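Local coordinates for protein sphingomyelinase C (Streptomyces griseocarneus, PDB 7CNE) that belongs, as a sphingomyelinase C, to the endonuclease/exonuclease/phosphatase family and folds as a DNase I-like sandwich of two beta-sheets flanked by helices, at residues G41-N46 with A65-R70; A58-L63 with T75-R80; V102-K107 with G131-V136. One frame throughout, in Å; residues are numbered along the deposited sequence.

Contact 1 of 3, residues G41-N46 with A65-R70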
loop_
_atom_site.group_PDB
_atom_site.type_symbol
_atom_site.label_atom_id
_atom_site.label_comp_id
_atom_site.label_asym_id
_atom_site.label_seq_id
_atom_site.Cartn_x
_atom_site.Cartn_y
_atom_site.Cartn_z
ATOM N N GLY A 41 -14.401 1.436 -10.005
ATOM C CA GLY A 41 -14.062 2.671 -10.698
ATOM C C GLY A 41 -12.692 3.201 -10.310
ATOM O O GLY A 41 -11.915 3.631 -11.169
ATOM N N PHE A 42 -12.365 3.148 -9.015
ATOM C CA PHE A 42 -11.089 3.691 -8.559
ATOM C C PHE A 42 -9.905 2.914 -9.114
ATOM O O PHE A 42 -8.785 3.445 -9.140
ATOM C CB PHE A 42 -11.030 3.732 -7.019
ATOM C CG PHE A 42 -11.123 2.379 -6.340
ATOM C CD1 PHE A 42 -10.018 1.536 -6.266
ATOM C CD2 PHE A 42 -12.307 1.978 -5.724
ATOM C CE1 PHE A 42 -10.098 0.305 -5.632
ATOM C CE2 PHE A 42 -12.401 0.749 -5.078
ATOM C CZ PHE A 42 -11.297 -0.096 -5.031
ATOM N N PHE A 43 -10.127 1.677 -9.559
ATOM C CA PHE A 43 -9.060 0.850 -10.118
ATOM C C PHE A 43 -8.709 1.232 -11.549
ATOM O O PHE A 43 -7.595 0.934 -11.999
ATOM C CB PHE A 43 -9.466 -0.634 -10.078
ATOM C CG PHE A 43 -8.296 -1.589 -10.101
ATOM C CD1 PHE A 43 -7.603 -1.884 -8.936
ATOM C CD2 PHE A 43 -7.895 -2.190 -11.288
ATOM C CE1 PHE A 43 -6.526 -2.767 -8.949
ATOM C CE2 PHE A 43 -6.818 -3.064 -11.318
ATOM C CZ PHE A 43 -6.126 -3.352 -10.142
ATOM N N GLN A 44 -9.618 1.890 -12.267
ATOM C CA GLN A 44 -9.410 2.200 -13.677
ATOM C C GLN A 44 -8.718 3.538 -13.845
ATOM O O GLN A 44 -8.901 4.459 -13.048
ATOM C CB GLN A 44 -10.734 2.240 -14.448
ATOM C CG GLN A 44 -11.800 1.295 -13.920
ATOM C CD GLN A 44 -11.366 -0.157 -13.998
ATOM O OE1 GLN A 44 -10.637 -0.546 -14.915
ATOM N NE2 GLN A 44 -11.793 -0.963 -13.020
ATOM N N GLY A 45 -7.927 3.639 -14.910
ATOM C CA GLY A 45 -7.435 4.922 -15.359
ATOM C C GLY A 45 -6.211 5.421 -14.634
ATOM O O GLY A 45 -5.876 6.604 -14.754
ATOM N N ASN A 46 -5.534 4.566 -13.883
ATOM C CA ASN A 46 -4.314 4.980 -13.215
ATOM C C ASN A 46 -3.093 4.655 -14.065
ATOM O O ASN A 46 -3.150 3.874 -15.014
ATOM C CB ASN A 46 -4.208 4.304 -11.846
ATOM C CG ASN A 46 -5.411 4.588 -10.989
ATOM O OD1 ASN A 46 -5.654 5.736 -10.619
ATOM N ND2 ASN A 46 -6.189 3.557 -10.689
ATOM N N ALA A 65 -3.736 -10.967 -12.517
ATOM C CA ALA A 65 -4.137 -11.375 -13.863
ATOM C C ALA A 65 -5.269 -10.504 -14.396
ATOM O O ALA A 65 -5.249 -10.099 -15.564
ATOM C CB ALA A 65 -4.553 -12.848 -13.878
ATOM N N ALA A 66 -6.268 -10.206 -13.562
ATOM C CA ALA A 66 -7.378 -9.378 -14.025
ATOM C C ALA A 66 -6.904 -7.984 -14.409
ATOM O O ALA A 66 -7.482 -7.356 -15.307
ATOM C CB ALA A 66 -8.463 -9.299 -12.952
ATOM N N ALA A 67 -5.843 -7.500 -13.759
ATOM C CA ALA A 67 -5.294 -6.172 -13.995
ATOM C C ALA A 67 -4.304 -6.120 -15.154
ATOM O O ALA A 67 -3.898 -5.019 -15.539
ATOM C CB ALA A 67 -4.600 -5.672 -12.717
ATOM N N ALA A 68 -3.908 -7.270 -15.718
ATOM C CA ALA A 68 -2.743 -7.290 -16.605
ATOM C C ALA A 68 -2.988 -6.533 -17.907
ATOM O O ALA A 68 -2.039 -6.004 -18.496
ATOM C CB ALA A 68 -2.326 -8.726 -16.920
ATOM N N ASP A 69 -4.236 -6.486 -18.378
ATOM C CA ASP A 69 -4.534 -5.742 -19.601
ATOM C C ASP A 69 -4.259 -4.249 -19.427
ATOM O O ASP A 69 -3.624 -3.617 -20.285
ATOM C CB ASP A 69 -5.988 -6.003 -20.020
ATOM C CG ASP A 69 -7.023 -5.542 -18.961
ATOM O OD1 ASP A 69 -6.698 -5.468 -17.744
ATOM O OD2 ASP A 69 -8.181 -5.249 -19.353
ATOM N N ARG A 70 -4.715 -3.670 -18.318
ATOM C CA ARG A 70 -4.514 -2.247 -18.054
ATOM C C ARG A 70 -3.166 -1.945 -17.407
ATOM O O ARG A 70 -2.617 -0.858 -17.619
ATOM C CB ARG A 70 -5.645 -1.714 -17.160
ATOM C CG ARG A 70 -7.071 -1.938 -17.708
ATOM C CD ARG A 70 -8.107 -2.082 -16.566
ATOM N NE ARG A 70 -8.178 -3.460 -16.060
ATOM C CZ ARG A 70 -9.067 -3.916 -15.173
ATOM N NH1 ARG A 70 -9.995 -3.113 -14.663
ATOM N NH2 ARG A 70 -9.031 -5.191 -14.798
#
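A67 and R70 meet F43 and Q44 where the residues that follow helix 57-66 approach the loop between helix 30-39 and strand 48-54. The first touch comes from A67, whose CB lies in the plane of the F43 ring, at its edge, 3.7 Å from CE2 and 3.8 Å from CZ. F43 gets there because its CG stands anti to the backbone N, pointing the ring at the 65-70 segment. D69 stays on its own side; in one of the two conformers modelled for it, OD1 takes NE of R70 at 3.0 Å in a salt bridge, so this brace is uncertain. R70 then reaches across. Its chain bends at chi3 (-85°) and brings NH1 to OE1 of Q44 at 2.7 Å; the donor sits in the carbonyl plane, on a lone pair, OE1 lies in the guanidinium plane, and amide and guanidinium are nearly coplanar, 16° apart. NH1 also bonds A38 O, a carbonyl near the end of helix 30-39 that NE2 of Q44 shares. NH2 of R70 turns back to A66 O at 2.7 Å, from above that carbonyl plane. Over one face of the guanidinium lies CD2 of F43, 4.1 Å from NH1, offset toward the rim, with the planes 64° apart. The bonds of NH1 and NH2 by themselves limit the rotation of the guanidinium. The positive group is shared among three neutral oxygens and, in one conformer, the D69 carboxylate; its charge probably polarises the Q44 amide and the A38 carbonyl, tying the last turn of helix 30-39 to the residues that follow helix 57-66, beside a buried phenylalanine.

Contact 2 of 3, residues A58-L63 with T75-R80; sequences AAADGL and TPVVGR
The guanidinium of R80 is met at its edge: D61 and CB of A60 both lie near its plane, while CG2 of V77, from its own segment, stands to one side of the plane, 3.8 Å from NH2 of R80. The R80 grip is end-on, with NH1 and NH2 both directed to OD1 of D61, at 3.1 Å each. The single oxygen thus takes both arms of a salt bridge, at N-H...O angles of about 145°. The two approaches differ, because the carboxylate is turned 48° from the guanidinium: NH1 comes on the syn side close to the carboxylate plane, NH2 from well above it. CG of D61 stands anti to its carbonyl carbon (chi1 -74°), which lets an aspartate on the outer side of the helix swing its end toward the arginine. The A60 methyl comes to the guanidinium edge, CB 3.9 Å from NH2 of R80, and makes a loose apolar touch with CG2 of V77 at 4.4 Å. NH2 also makes a weak bond to N57 O, and NE a long, weak ion pair with D99. A type II turn from V77 to R80, with G79 at its third position, brings R80 back over V77 to the helix. Helix 57-66 is thereby joined to the loop between strands 73-74 and 87-90, while A60 rests on A54 of strand 48-54 and A59 on helix 30-39.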
loop_
_atom_site.group_PDB
_atom_site.type_symbol
_atom_site.label_atom_id
_atom_site.label_comp_id
_atom_site.label_asym_id
_atom_site.label_seq_id
_atom_site.Cartn_x
_atom_site.Cartn_y
_atom_site.Cartn_z
ATOM N N ALA A 58 -3.853 -17.066 -4.131
ATOM C CA ALA A 58 -4.724 -17.275 -5.282
ATOM C C ALA A 58 -5.504 -16.009 -5.621
ATOM O O ALA A 58 -5.559 -15.600 -6.785
ATOM C CB ALA A 58 -5.670 -18.454 -5.026
ATOM N N ALA A 59 -6.107 -15.362 -4.619
ATOM C CA ALA A 59 -6.871 -14.151 -4.922
ATOM C C ALA A 59 -5.957 -13.034 -5.420
ATOM O O ALA A 59 -6.317 -12.286 -6.345
ATOM C CB ALA A 59 -7.657 -13.697 -3.693
ATOM N N ALA A 60 -4.770 -12.904 -4.826
ATOM C CA ALA A 60 -3.804 -11.932 -5.328
ATOM C C ALA A 60 -3.378 -12.258 -6.757
ATOM O O ALA A 60 -3.289 -11.361 -7.601
ATOM C CB ALA A 60 -2.593 -11.871 -4.400
ATOM N N ASP A 61 -3.100 -13.532 -7.050
ATOM C CA ASP A 61 -2.760 -13.918 -8.421
ATOM C C ASP A 61 -3.893 -13.581 -9.391
ATOM O O ASP A 61 -3.643 -13.118 -10.511
ATOM C CB ASP A 61 -2.458 -15.415 -8.500
ATOM C CG ASP A 61 -1.114 -15.789 -7.905
ATOM O OD1 ASP A 61 -0.346 -14.897 -7.465
ATOM O OD2 ASP A 61 -0.833 -17.006 -7.886
ATOM N N GLY A 62 -5.142 -13.831 -8.991
ATOM C CA GLY A 62 -6.267 -13.528 -9.869
ATOM C C GLY A 62 -6.433 -12.040 -10.127
ATOM O O GLY A 62 -6.746 -11.623 -11.249
ATOM N N LEU A 63 -6.238 -11.219 -9.091
ATOM C CA LEU A 63 -6.308 -9.769 -9.259
ATOM C C LEU A 63 -5.214 -9.276 -10.202
ATOM O O LEU A 63 -5.465 -8.445 -11.089
ATOM C CB LEU A 63 -6.199 -9.080 -7.888
ATOM C CG LEU A 63 -6.549 -7.587 -7.731
ATOM C CD1 LEU A 63 -6.665 -7.219 -6.250
ATOM C CD2 LEU A 63 -5.521 -6.694 -8.373
ATOM N N THR A 75 5.190 -6.286 -10.230
ATOM C CA THR A 75 6.105 -6.985 -9.342
ATOM C C THR A 75 5.429 -8.214 -8.762
ATOM O O THR A 75 4.199 -8.299 -8.731
ATOM C CB THR A 75 6.542 -6.072 -8.201
ATOM O OG1 THR A 75 5.463 -5.942 -7.257
ATOM C CG2 THR A 75 6.942 -4.709 -8.729
ATOM N N PRO A 76 6.202 -9.171 -8.252
ATOM C CA PRO A 76 5.622 -10.171 -7.349
ATOM C C PRO A 76 5.064 -9.500 -6.097
ATOM O O PRO A 76 5.230 -8.299 -5.855
ATOM C CB PRO A 76 6.804 -11.094 -7.010
ATOM C CG PRO A 76 7.848 -10.814 -8.068
ATOM C CD PRO A 76 7.654 -9.362 -8.430
ATOM N N VAL A 77 4.371 -10.297 -5.288
ATOM C CA VAL A 77 4.016 -9.847 -3.950
ATOM C C VAL A 77 5.268 -9.875 -3.085
ATOM O O VAL A 77 5.973 -10.889 -3.033
ATOM C CB VAL A 77 2.903 -10.724 -3.356
ATOM C CG1 VAL A 77 2.572 -10.263 -1.936
ATOM C CG2 VAL A 77 1.659 -10.680 -4.239
ATOM N N VAL A 78 5.562 -8.752 -2.423
ATOM C CA VAL A 78 6.774 -8.639 -1.617
ATOM C C VAL A 78 6.799 -9.740 -0.567
ATOM O O VAL A 78 5.804 -9.976 0.132
ATOM C CB VAL A 78 6.848 -7.261 -0.947
ATOM C CG1 VAL A 78 7.854 -7.280 0.213
ATOM C CG2 VAL A 78 7.200 -6.175 -1.962
ATOM N N GLY A 79 7.933 -10.426 -0.464
ATOM C CA GLY A 79 8.167 -11.361 0.612
ATOM C C GLY A 79 7.733 -12.790 0.361
ATOM O O GLY A 79 7.912 -13.623 1.253
ATOM N N ARG A 80 7.149 -13.098 -0.808
ATOM C CA ARG A 80 6.819 -14.487 -1.133
ATOM C C ARG A 80 8.076 -15.328 -1.327
ATOM O O ARG A 80 8.204 -16.415 -0.749
ATOM C CB ARG A 80 5.956 -14.551 -2.394
ATOM C CG ARG A 80 4.496 -14.804 -2.140
ATOM C CD ARG A 80 3.805 -15.228 -3.415
ATOM N NE ARG A 80 2.479 -14.634 -3.508
ATOM C CZ ARG A 80 1.630 -14.844 -4.508
ATOM N NH1 ARG A 80 1.960 -15.649 -5.515
ATOM N NH2 ARG A 80 0.445 -14.254 -4.496
#

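Contact 3 of 3, residues V102-K107 with G131-V136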
loop_
_atom_site.group_PDB
_atom_site.type_symbol
_atom_site.label_atom_id
_atom_site.label_comp_id
_atom_site.label_asym_id
_atom_site.label_seq_id
_atom_site.Cartn_x
_atom_site.Cartn_y
_atom_site.Cartn_z
ATOM N N VAL A 102 2.457 -6.721 -0.449
ATOM C CA VAL A 102 2.583 -5.546 -1.309
ATOM C C VAL A 102 2.928 -5.978 -2.729
ATOM O O VAL A 102 3.858 -6.770 -2.939
ATOM C CB VAL A 102 3.643 -4.572 -0.761
ATOM C CG1 VAL A 102 3.915 -3.461 -1.757
ATOM C CG2 VAL A 102 3.171 -3.988 0.569
ATOM N N THR A 103 2.207 -5.429 -3.713
ATOM C CA THR A 103 2.601 -5.567 -5.109
ATOM C C THR A 103 2.356 -4.246 -5.841
ATOM O O THR A 103 1.471 -3.467 -5.474
ATOM C CB THR A 103 1.841 -6.733 -5.792
ATOM O OG1 THR A 103 2.254 -6.848 -7.159
ATOM C CG2 THR A 103 0.346 -6.495 -5.741
ATOM N N VAL A 104 3.167 -3.986 -6.864
ATOM C CA VAL A 104 3.087 -2.763 -7.658
ATOM C C VAL A 104 2.764 -3.148 -9.092
ATOM O O VAL A 104 3.457 -3.987 -9.680
ATOM C CB VAL A 104 4.397 -1.948 -7.620
ATOM C CG1 VAL A 104 4.274 -0.703 -8.503
ATOM C CG2 VAL A 104 4.770 -1.573 -6.184
ATOM N N LEU A 105 1.731 -2.509 -9.655
ATOM C CA LEU A 105 1.270 -2.729 -11.021
ATOM C C LEU A 105 1.410 -1.428 -11.802
ATOM O O LEU A 105 1.155 -0.338 -11.268
ATOM C CB LEU A 105 -0.204 -3.193 -11.057
ATOM C CG LEU A 105 -0.702 -4.052 -9.883
ATOM C CD1 LEU A 105 -2.228 -4.325 -9.952
ATOM C CD2 LEU A 105 0.069 -5.360 -9.799
ATOM N N SER A 106 1.783 -1.536 -13.070
ATOM C CA SER A 106 2.144 -0.348 -13.824
ATOM C C SER A 106 1.701 -0.471 -15.271
ATOM O O SER A 106 1.900 -1.513 -15.900
ATOM C CB SER A 106 3.660 -0.118 -13.757
ATOM O OG SER A 106 4.030 1.000 -14.530
ATOM N N LYS A 107 1.106 0.608 -15.779
ATOM C CA LYS A 107 0.855 0.764 -17.206
ATOM C C LYS A 107 2.155 0.895 -17.996
ATOM O O LYS A 107 2.211 0.520 -19.175
ATOM C CB LYS A 107 -0.050 1.991 -17.400
ATOM C CG LYS A 107 -0.164 2.510 -18.807
ATOM C CD LYS A 107 -1.096 3.707 -18.864
ATOM C CE LYS A 107 -1.238 4.188 -20.292
ATOM N NZ LYS A 107 -2.143 5.358 -20.349
ATOM N N GLY A 131 7.677 -5.433 4.080
ATOM C CA GLY A 131 8.767 -4.691 3.486
ATOM C C GLY A 131 8.303 -3.722 2.426
ATOM O O GLY A 131 7.158 -3.260 2.469
ATOM N N PHE A 132 9.172 -3.397 1.472
ATOM C CA PHE A 132 8.776 -2.504 0.396
ATOM C C PHE A 132 9.306 -3.006 -0.939
ATOM O O PHE A 132 10.288 -3.754 -1.009
ATOM C CB PHE A 132 9.219 -1.040 0.649
ATOM C CG PHE A 132 10.705 -0.837 0.857
ATOM C CD1 PHE A 132 11.264 -0.914 2.128
ATOM C CD2 PHE A 132 11.528 -0.495 -0.204
ATOM C CE1 PHE A 132 12.617 -0.693 2.323
ATOM C CE2 PHE A 132 12.895 -0.266 -0.003
ATOM C CZ PHE A 132 13.428 -0.366 1.266
ATOM N N ALA A 133 8.597 -2.624 -1.995
ATOM C CA ALA A 133 9.025 -2.858 -3.362
ATOM C C ALA A 133 9.557 -1.554 -3.931
ATOM O O ALA A 133 8.988 -0.489 -3.690
ATOM C CB ALA A 133 7.868 -3.365 -4.227
ATOM N N TYR A 134 10.644 -1.644 -4.693
ATOM C CA TYR A 134 11.227 -0.498 -5.382
ATOM C C TYR A 134 11.154 -0.760 -6.874
ATOM O O TYR A 134 11.710 -1.753 -7.349
ATOM C CB TYR A 134 12.681 -0.286 -4.965
ATOM C CG TYR A 134 13.433 0.742 -5.777
ATOM C CD1 TYR A 134 13.126 2.096 -5.669
ATOM C CD2 TYR A 134 14.483 0.370 -6.615
ATOM C CE1 TYR A 134 13.821 3.048 -6.380
ATOM C CE2 TYR A 134 15.182 1.324 -7.351
ATOM C CZ TYR A 134 14.844 2.657 -7.223
ATOM O OH TYR A 134 15.535 3.620 -7.924
ATOM N N VAL A 135 10.483 0.121 -7.616
ATOM C CA VAL A 135 10.389 -0.031 -9.062
ATOM C C VAL A 135 10.869 1.242 -9.738
ATOM O O VAL A 135 10.618 2.352 -9.258
ATOM C CB VAL A 135 8.964 -0.395 -9.539
ATOM C CG1 VAL A 135 8.511 -1.652 -8.863
ATOM C CG2 VAL A 135 7.981 0.738 -9.300
ATOM N N VAL A 136 11.590 1.063 -10.841
ATOM C CA VAL A 136 11.965 2.142 -11.744
ATOM C C VAL A 136 11.135 1.956 -12.999
ATOM O O VAL A 136 11.223 0.909 -13.650
ATOM C CB VAL A 136 13.464 2.127 -12.081
ATOM C CG1 VAL A 136 13.785 3.267 -13.057
ATOM C CG2 VAL A 136 14.301 2.244 -10.819
#
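Apolar touches between V104 and the pair A133 and V135 carry this contact, which lies between two strands of different sheets. V104 works with both of its methyls: CG2 lies 4.1 Å from CB of A133, and CG1 lies 4.1 Å from CG2 of V135. With CG1 anti to the backbone N (chi1 178°) and CG2 anti to the carbonyl carbon, the valine spreads its two branches over successive inward-pointing residues of strand 131-139. V135 answers with the methyl that sits between its backbone N and carbonyl carbon, and the two valines cross at a slant. A133, having a CB alone, is the short partner under CG2.

A looser touch joins V102 and G131, where CG2 of the valine comes 4.5 Å from O of the glycine. That oxygen has its polar partner in OG1 of T149, on strand 142-150, so V102 merely lies beside a carbonyl already bonded. The CA atoms of V102 and F132 are the nearest across the two segments, 7.1 Å apart.

The two segments share no hydrogen bond. T103 turns away from strand 131-139 and gives its OG1 to T75 O, and the backbones of T103 and L105 pair with L51 and V49 of strand 48-54. Every touching residue is buried, as expected for the interior of a two-sheet sandwich. V104 belongs to the sheet that also holds strand 48-54; A133 and V135 belong to the other, between strands 110-117 and 142-150. On that second sheet's far side F132 and Y134 point away from V104 and meet F177 of helix 162-180 edge-to-face, so strand 131-139 is packed between strand 103-106 and that helix.

In the fold
Contacts 1 and 2 both use helix 57-66, with centres about 15 Å apart, and meet where F43 packs on L63; along the chain their segments alternate. Contact 3 opens after both have closed, its centre about 15 Å from that of contact 1 and 11 Å from that of contact 2. L105 on strand 103-106 touches A67 and F43 of contact 1, whereas T75 and V78 of contact 2 form backbone hydrogen bonds with V104 and V102. T75 also packs on V135 of the facing sheet. The three thus run from a helix layer, through one sheet, to the buried interface with the other, as in a DNase I-like sandwich.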